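Local coordinates for antigen MTB48, Mycobacterial protein (Mycobacterium smegmatis, PDB 4WJ1) that is exported by the ESX-1 type VII secretion system and probably takes part in DNA conjugation in the recipient strain, this chain being its PE- and PPE-domain part, at residues 35-39 with 40-44; 238-242 with 243-247; 247-250 with 251-255. All blocks are in the same frame, centred on the assembly; numbering follows the deposited sequence.

Contact 1 (35-39 with 40-44); sequences KPDEL and ATTAS
Thr-42, in the first turn of helix 40-96, packs back on Pro-36, Asp-37 and Leu-39, beside the Asx turn that Asp-37 makes just before the helix. Its CB lies 3.4 Å from Leu-39 O, close to the start of the helix. From there the side chain divides. The methyl CG2 is anti to the backbone N and turns to the loop, where it meets Pro-36 CD at 3.4 Å and Asp-37 O at 3.3 Å; the ring CD of a conformationally restricted proline gives the methyl an apolar contact. OG1 goes the other way and comes within 2.7 Å of Asp-37 OD1, and it is also hydrogen-bonded to Tyr-269 of helix 248-272. Threonine suits the place because one branch is an apolar methyl and the other a hydroxyl. Asp-37 has its CG between backbone N and carbonyl carbon (chi1 57°), which brings the carboxylate round to the helix end, while OD2 is hydrogen-bonded to His-224 NE2 of helix 187-230. Leu-39, at the N-cap, buries its apolar side chain against Leu-227 and Leu-266. The Asx turn closes where Leu-39 N donates to the anti lone pair of Asp-37 OD1 at 3.0 Å.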
loop_
_atom_site.group_PDB
_atom_site.type_symbol
_atom_site.label_atom_id
_atom_site.label_comp_id
_atom_site.label_asym_id
_atom_site.label_seq_id
_atom_site.Cartn_x
_atom_site.Cartn_y
_atom_site.Cartn_z
ATOM N N LYS A 35 7.040 -3.629 18.155
ATOM C CA LYS A 35 6.051 -3.811 19.240
ATOM C C LYS A 35 6.304 -2.908 20.437
ATOM O O LYS A 35 7.446 -2.765 20.845
ATOM C CB LYS A 35 6.090 -5.243 19.785
ATOM C CG LYS A 35 5.435 -6.268 18.961
ATOM C CD LYS A 35 6.187 -7.578 19.066
ATOM C CE LYS A 35 6.279 -8.020 20.488
ATOM N NZ LYS A 35 6.789 -9.419 20.556
ATOM N N PRO A 36 5.240 -2.365 21.046
ATOM C CA PRO A 36 5.368 -1.560 22.270
ATOM C C PRO A 36 5.741 -2.413 23.474
ATOM O O PRO A 36 6.425 -1.934 24.361
ATOM C CB PRO A 36 3.975 -0.948 22.459
ATOM C CG PRO A 36 3.200 -1.286 21.225
ATOM C CD PRO A 36 3.853 -2.438 20.560
ATOM N N ASP A 37 5.300 -3.665 23.497
ATOM C CA ASP A 37 5.541 -4.542 24.638
ATOM C C ASP A 37 5.357 -5.990 24.214
ATOM O O ASP A 37 5.031 -6.263 23.063
ATOM C CB ASP A 37 4.595 -4.202 25.794
ATOM C CG ASP A 37 3.120 -4.288 25.390
ATOM O OD1 ASP A 37 2.647 -5.407 25.076
ATOM O OD2 ASP A 37 2.432 -3.236 25.386
ATOM N N GLU A 38 5.535 -6.913 25.151
ATOM C CA GLU A 38 5.531 -8.344 24.842
ATOM C C GLU A 38 4.230 -9.052 25.213
ATOM O O GLU A 38 4.188 -10.275 25.239
ATOM C CB GLU A 38 6.692 -9.039 25.557
ATOM C CG GLU A 38 8.056 -8.615 25.090
ATOM C CD GLU A 38 8.320 -9.036 23.664
ATOM O OE1 GLU A 38 8.030 -10.202 23.336
ATOM O OE2 GLU A 38 8.804 -8.203 22.870
ATOM N N LEU A 39 3.178 -8.296 25.516
ATOM C CA LEU A 39 1.870 -8.898 25.747
ATOM C C LEU A 39 1.428 -9.673 24.516
ATOM O O LEU A 39 1.732 -9.285 23.383
ATOM C CB LEU A 39 0.825 -7.840 26.088
ATOM C CG LEU A 39 1.002 -7.137 27.419
ATOM C CD1 LEU A 39 0.053 -5.954 27.497
ATOM C CD2 LEU A 39 0.753 -8.124 28.549
ATOM N N ALA A 40 0.700 -10.762 24.746
ATOM C CA ALA A 40 0.245 -11.615 23.655
ATOM C C ALA A 40 -0.677 -10.833 22.731
ATOM O O ALA A 40 -0.552 -10.913 21.517
ATOM C CB ALA A 40 -0.454 -12.854 24.196
ATOM N N THR A 41 -1.595 -10.074 23.317
ATOM C CA THR A 41 -2.494 -9.211 22.554
ATOM C C THR A 41 -1.691 -8.245 21.699
ATOM O O THR A 41 -1.971 -8.073 20.518
ATOM C CB THR A 41 -3.446 -8.422 23.495
ATOM O OG1 THR A 41 -4.350 -9.328 24.129
ATOM C CG2 THR A 41 -4.256 -7.400 22.741
ATOM N N THR A 42 -0.676 -7.627 22.291
ATOM C CA THR A 42 0.155 -6.692 21.556
ATOM C C THR A 42 0.847 -7.368 20.376
ATOM O O THR A 42 0.879 -6.819 19.291
ATOM C CB THR A 42 1.195 -6.055 22.461
ATOM O OG1 THR A 42 0.538 -5.202 23.412
ATOM C CG2 THR A 42 2.190 -5.238 21.639
ATOM N N ALA A 43 1.383 -8.568 20.581
ATOM C CA ALA A 43 2.074 -9.273 19.506
ATOM C C ALA A 43 1.113 -9.594 18.382
ATOM O O ALA A 43 1.481 -9.586 17.207
ATOM C CB ALA A 43 2.711 -10.558 20.017
ATOM N N SER A 44 -0.117 -9.907 18.760
ATOM C CA SER A 44 -1.082 -10.383 17.799
ATOM C C SER A 44 -1.480 -9.236 16.903
ATOM O O SER A 44 -1.365 -9.336 15.682
ATOM C CB SER A 44 -2.302 -10.971 18.492
ATOM O OG SER A 44 -3.339 -11.167 17.544
#

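Contact 2 (238-242 with 243-247); sequences REFEE and TEWAS
Trp-245, in the loop after helix 234-242, meets Phe-240 of its last turn, the two side chains crossing at about a right angle. The rings meet obliquely, with the Phe-240 ring and the five-membered ring of Trp-245 inclined at 51°. The six-membered part of the indole supplies the touch: Trp-245 CZ2 sits 3.8 Å from Phe-240 CD1. Beside it, the pyrrole edge does polar work. NE1 donates to Phe-240 O at 3.0 Å in an almost straight bond (172°), with the oxygen in the indole plane and the nitrogen in the carbonyl plane. The indole is set for this by a CG anti to the carbonyl carbon (chi1 -60°), which turns the ring back toward the last turn of the helix. Thr-243 CG2 rests over the centre of one indole face, 3.6 Å above it. The other branch, OG1, bonds to Glu-239 O at a modelled 2.4 Å, too short to be taken literally, and Thr-243 N adds a weak bond to the same oxygen. Leu-258 of helix 248-272 packs on Phe-240. Tryptophan and threonine suit this exit because each joins an apolar surface to one donor. With no helical N-H following on for Phe-240 O, the indole N-H takes the place of a backbone donor, so side chains help to satisfy the last-turn carbonyls as the chain leaves the helix.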
loop_
_atom_site.group_PDB
_atom_site.type_symbol
_atom_site.label_atom_id
_atom_site.label_comp_id
_atom_site.label_asym_id
_atom_site.label_seq_id
_atom_site.Cartn_x
_atom_site.Cartn_y
_atom_site.Cartn_z
ATOM N N ARG A 238 5.994 -1.396 43.113
ATOM C CA ARG A 238 6.864 -0.902 44.164
ATOM C C ARG A 238 6.028 -0.395 45.326
ATOM O O ARG A 238 6.273 -0.740 46.478
ATOM C CB ARG A 238 7.781 0.211 43.648
ATOM C CG ARG A 238 8.451 0.997 44.771
ATOM C CD ARG A 238 9.576 1.889 44.276
ATOM N NE ARG A 238 10.354 2.394 45.405
ATOM C CZ ARG A 238 10.136 3.560 46.011
ATOM N NH1 ARG A 238 9.170 4.364 45.578
ATOM N NH2 ARG A 238 10.892 3.925 47.046
ATOM N N GLU A 239 5.030 0.421 45.009
ATOM C CA GLU A 239 4.195 1.038 46.023
ATOM C C GLU A 239 3.468 -0.009 46.855
ATOM O O GLU A 239 3.233 0.195 48.045
ATOM C CB GLU A 239 3.198 1.994 45.374
ATOM C CG GLU A 239 3.819 3.222 44.759
ATOM C CD GLU A 239 2.821 4.056 43.985
ATOM O OE1 GLU A 239 1.759 3.515 43.599
ATOM O OE2 GLU A 239 3.103 5.257 43.766
ATOM N N PHE A 240 3.131 -1.138 46.240
ATOM C CA PHE A 240 2.439 -2.192 46.965
ATOM C C PHE A 240 3.327 -2.756 48.056
ATOM O O PHE A 240 2.855 -3.081 49.141
ATOM C CB PHE A 240 1.989 -3.305 46.022
ATOM C CG PHE A 240 1.149 -4.349 46.689
ATOM C CD1 PHE A 240 -0.182 -4.104 46.970
ATOM C CD2 PHE A 240 1.692 -5.572 47.048
ATOM C CE1 PHE A 240 -0.961 -5.065 47.593
ATOM C CE2 PHE A 240 0.920 -6.536 47.668
ATOM C CZ PHE A 240 -0.409 -6.283 47.940
ATOM N N GLU A 241 4.620 -2.849 47.770
ATOM C CA GLU A 241 5.586 -3.384 48.723
ATOM C C GLU A 241 5.950 -2.371 49.802
ATOM O O GLU A 241 5.964 -2.685 50.992
ATOM C CB GLU A 241 6.850 -3.841 47.992
ATOM C CG GLU A 241 7.737 -4.755 48.825
ATOM C CD GLU A 241 7.709 -6.193 48.335
ATOM O OE1 GLU A 241 6.811 -6.538 47.529
ATOM O OE2 GLU A 241 8.581 -6.981 48.770
ATOM N N GLU A 242 6.236 -1.147 49.377
ATOM C CA GLU A 242 6.718 -0.115 50.285
ATOM C C GLU A 242 5.611 0.488 51.157
ATOM O O GLU A 242 5.887 1.197 52.127
ATOM C CB GLU A 242 7.417 0.992 49.490
ATOM C CG GLU A 242 8.721 1.479 50.129
ATOM C CD GLU A 242 9.875 0.503 49.920
ATOM O OE1 GLU A 242 9.946 -0.125 48.834
ATOM O OE2 GLU A 242 10.695 0.350 50.858
ATOM N N THR A 243 4.359 0.205 50.825
ATOM C CA THR A 243 3.249 0.751 51.594
ATOM C C THR A 243 3.118 0.043 52.936
ATOM O O THR A 243 3.141 -1.187 53.006
ATOM C CB THR A 243 1.925 0.640 50.825
ATOM O OG1 THR A 243 1.994 1.468 49.665
ATOM C CG2 THR A 243 0.764 1.110 51.673
ATOM N N GLU A 244 2.984 0.824 54.002
ATOM C CA GLU A 244 2.778 0.244 55.316
ATOM C C GLU A 244 1.299 -0.025 55.504
ATOM O O GLU A 244 0.515 0.890 55.743
ATOM C CB GLU A 244 3.320 1.162 56.414
ATOM C CG GLU A 244 4.835 1.298 56.384
ATOM C CD GLU A 244 5.354 2.278 57.416
ATOM O OE1 GLU A 244 4.526 2.975 58.047
ATOM O OE2 GLU A 244 6.591 2.354 57.585
ATOM N N TRP A 245 0.919 -1.289 55.376
ATOM C CA TRP A 245 -0.483 -1.662 55.440
ATOM C C TRP A 245 -0.932 -1.821 56.878
ATOM O O TRP A 245 -0.278 -2.504 57.666
ATOM C CB TRP A 245 -0.722 -2.947 54.644
ATOM C CG TRP A 245 -0.359 -2.770 53.198
ATOM C CD1 TRP A 245 0.822 -3.103 52.603
ATOM C CD2 TRP A 245 -1.171 -2.178 52.176
ATOM N NE1 TRP A 245 0.788 -2.773 51.272
ATOM C CE2 TRP A 245 -0.422 -2.203 50.986
ATOM C CE3 TRP A 245 -2.457 -1.636 52.155
ATOM C CZ2 TRP A 245 -0.918 -1.704 49.781
ATOM C CZ3 TRP A 245 -2.947 -1.143 50.963
ATOM C CH2 TRP A 245 -2.176 -1.176 49.790
ATOM N N ALA A 246 -2.046 -1.172 57.207
ATOM C CA ALA A 246 -2.627 -1.211 58.546
ATOM C C ALA A 246 -2.792 -2.642 59.047
ATOM O O ALA A 246 -2.473 -2.954 60.201
ATOM C CB ALA A 246 -3.976 -0.487 58.557
ATOM N N SER A 247 -3.292 -3.504 58.170
ATOM C CA SER A 247 -3.461 -4.912 58.483
ATOM C C SER A 247 -3.161 -5.724 57.242
ATOM O O SER A 247 -3.001 -5.161 56.158
ATOM C CB SER A 247 -4.878 -5.200 58.975
ATOM O OG SER A 247 -5.811 -5.133 57.909
#

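Contact 3 (247-250 with 251-255); sequences SEWD and RQNAW
Glu-248 OE1 is gripped by two donors that both come from the next turn of helix 248-272. Arg-251 NH1 reaches its syn lone pair at 2.9 Å in a salt bridge, and Gln-252 NE2 takes the anti lone pair, also at 2.9 Å. The oxygen lies in the guanidinium plane, but of the guanidinium nitrogens only NH1 bonds to the carboxylate, and the two planes are 63° apart, so this is not a coplanar two-bond pairing. The Glu-248 and Arg-251 side chains run side by side and point the same way: Arg-251 is extended from CG to NE, whereas Glu-248, with CG anti to the backbone N (chi1 -173°), bends at its next bond to bring its carboxylate across. Gln-252 is likewise folded, and OE1 lies slightly out of its amide plane. On another side of the helix, Asn-253 ND2 sits 3.0 Å above one face of the Trp-249 indole, displaced toward the rim. Its amide stands at 84° to the ring, nitrogen leading, a placement consistent with an amino-aromatic contact, which the partial positive charge of the N-H groups would probably favour. At the N-cap, Ser-247 OG donates to Asp-250 OD1 at 2.8 Å, from above the carboxylate plane. Further along, Trp-255 meets Trp-139 edge-to-face. Serine is common at the N-cap, and acidic residues suit the first turn, where the positive end of the helix dipole would probably stabilise them; for Glu-248, the arginine and glutamine would add to that effect and hold its carboxylate against rotation.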
loop_
_atom_site.group_PDB
_atom_site.type_symbol
_atom_site.label_atom_id
_atom_site.label_comp_id
_atom_site.label_asym_id
_atom_site.label_seq_id
_atom_site.Cartn_x
_atom_site.Cartn_y
_atom_site.Cartn_z
ATOM N N SER A 247 -3.292 -3.504 58.170
ATOM C CA SER A 247 -3.461 -4.912 58.483
ATOM C C SER A 247 -3.161 -5.724 57.242
ATOM O O SER A 247 -3.001 -5.161 56.158
ATOM C CB SER A 247 -4.878 -5.200 58.975
ATOM O OG SER A 247 -5.811 -5.133 57.909
ATOM N N GLU A 248 -3.096 -7.043 57.390
ATOM C CA GLU A 248 -2.858 -7.910 56.246
ATOM C C GLU A 248 -4.125 -8.039 55.415
ATOM O O GLU A 248 -4.067 -8.249 54.203
ATOM C CB GLU A 248 -2.371 -9.289 56.687
ATOM C CG GLU A 248 -1.943 -10.184 55.526
ATOM C CD GLU A 248 -0.749 -9.623 54.767
ATOM O OE1 GLU A 248 -0.689 -9.787 53.527
ATOM O OE2 GLU A 248 0.134 -9.016 55.415
ATOM N N TRP A 249 -5.272 -7.912 56.070
ATOM C CA TRP A 249 -6.546 -7.994 55.372
ATOM C C TRP A 249 -6.642 -6.873 54.352
ATOM O O TRP A 249 -7.009 -7.109 53.198
ATOM C CB TRP A 249 -7.714 -7.929 56.359
ATOM C CG TRP A 249 -9.067 -8.204 55.738
ATOM C CD1 TRP A 249 -9.569 -9.422 55.351
ATOM C CD2 TRP A 249 -10.091 -7.244 55.454
ATOM N NE1 TRP A 249 -10.838 -9.273 54.840
ATOM C CE2 TRP A 249 -11.184 -7.940 54.893
ATOM C CE3 TRP A 249 -10.194 -5.853 55.616
ATOM C CZ2 TRP A 249 -12.357 -7.303 54.496
ATOM C CZ3 TRP A 249 -11.361 -5.220 55.221
ATOM C CH2 TRP A 249 -12.425 -5.944 54.670
ATOM N N ASP A 250 -6.303 -5.659 54.778
ATOM C CA ASP A 250 -6.285 -4.511 53.874
ATOM C C ASP A 250 -5.373 -4.752 52.682
ATOM O O ASP A 250 -5.745 -4.491 51.536
ATOM C CB ASP A 250 -5.834 -3.247 54.608
ATOM C CG ASP A 250 -6.834 -2.792 55.635
ATOM O OD1 ASP A 250 -7.471 -3.667 56.258
ATOM O OD2 ASP A 250 -6.992 -1.562 55.805
ATOM N N ARG A 251 -4.178 -5.252 52.977
ATOM C CA ARG A 251 -3.177 -5.548 51.970
ATOM C C ARG A 251 -3.727 -6.513 50.925
ATOM O O ARG A 251 -3.485 -6.346 49.732
ATOM C CB ARG A 251 -1.922 -6.121 52.633
ATOM C CG ARG A 251 -0.729 -6.241 51.721
ATOM C CD ARG A 251 0.550 -6.585 52.485
ATOM N NE ARG A 251 1.640 -6.853 51.550
ATOM C CZ ARG A 251 2.001 -8.072 51.164
ATOM N NH1 ARG A 251 1.371 -9.132 51.661
ATOM N NH2 ARG A 251 2.992 -8.233 50.292
ATOM N N GLN A 252 -4.494 -7.506 51.359
ATOM C CA GLN A 252 -5.004 -8.499 50.414
ATOM C C GLN A 252 -6.128 -7.934 49.560
ATOM O O GLN A 252 -6.239 -8.269 48.383
ATOM C CB GLN A 252 -5.477 -9.748 51.156
ATOM C CG GLN A 252 -4.355 -10.476 51.895
ATOM C CD GLN A 252 -3.317 -11.038 50.940
ATOM O OE1 GLN A 252 -3.630 -11.365 49.794
ATOM N NE2 GLN A 252 -2.075 -11.137 51.400
ATOM N N ASN A 253 -6.958 -7.077 50.141
ATOM C CA ASN A 253 -7.999 -6.406 49.369
ATOM C C ASN A 253 -7.372 -5.519 48.302
ATOM O O ASN A 253 -7.855 -5.453 47.168
ATOM C CB ASN A 253 -8.916 -5.589 50.276
ATOM C CG ASN A 253 -9.785 -6.470 51.164
ATOM O OD1 ASN A 253 -10.158 -7.582 50.777
ATOM N ND2 ASN A 253 -10.105 -5.981 52.362
ATOM N N ALA A 254 -6.279 -4.855 48.670
ATOM C CA ALA A 254 -5.505 -4.068 47.723
ATOM C C ALA A 254 -5.000 -4.932 46.567
ATOM O O ALA A 254 -5.120 -4.543 45.401
ATOM C CB ALA A 254 -4.357 -3.408 48.409
ATOM N N TRP A 255 -4.434 -6.093 46.888
ATOM C CA TRP A 255 -3.901 -6.967 45.855
ATOM C C TRP A 255 -5.018 -7.346 44.903
ATOM O O TRP A 255 -4.859 -7.280 43.692
ATOM C CB TRP A 255 -3.252 -8.227 46.443
ATOM C CG TRP A 255 -2.522 -9.036 45.403
ATOM C CD1 TRP A 255 -1.180 -8.995 45.117
ATOM C CD2 TRP A 255 -3.096 -9.983 44.494
ATOM N NE1 TRP A 255 -0.888 -9.866 44.085
ATOM C CE2 TRP A 255 -2.045 -10.483 43.690
ATOM C CE3 TRP A 255 -4.397 -10.460 44.280
ATOM C CZ2 TRP A 255 -2.262 -11.434 42.681
ATOM C CZ3 TRP A 255 -4.612 -11.412 43.279
ATOM C CH2 TRP A 255 -3.547 -11.884 42.491
#

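Contacts 2 and 3 form one unit at a far end of the elongated helical bundle, their centres 9 Å apart and Ser-247 common to both. Helices 234-242 and 248-272 are joined by the loop of contact 2, and the loop's Trp-245 packs back on helix 248-272: Trp-245 CH2 lies on Ala-254 CB at 3.4 Å, and Trp-245 CD1 on Arg-251 CD at 3.5 Å. Contact 1 stands apart, in the PE-domain range where the other two belong to the PPE-domain range; its centre is 30 Å from that of contact 2, with nearest atoms about 17 Å apart. Helix 248-272 still connects them, starting in contact 3 and carrying Tyr-269 to contact 1.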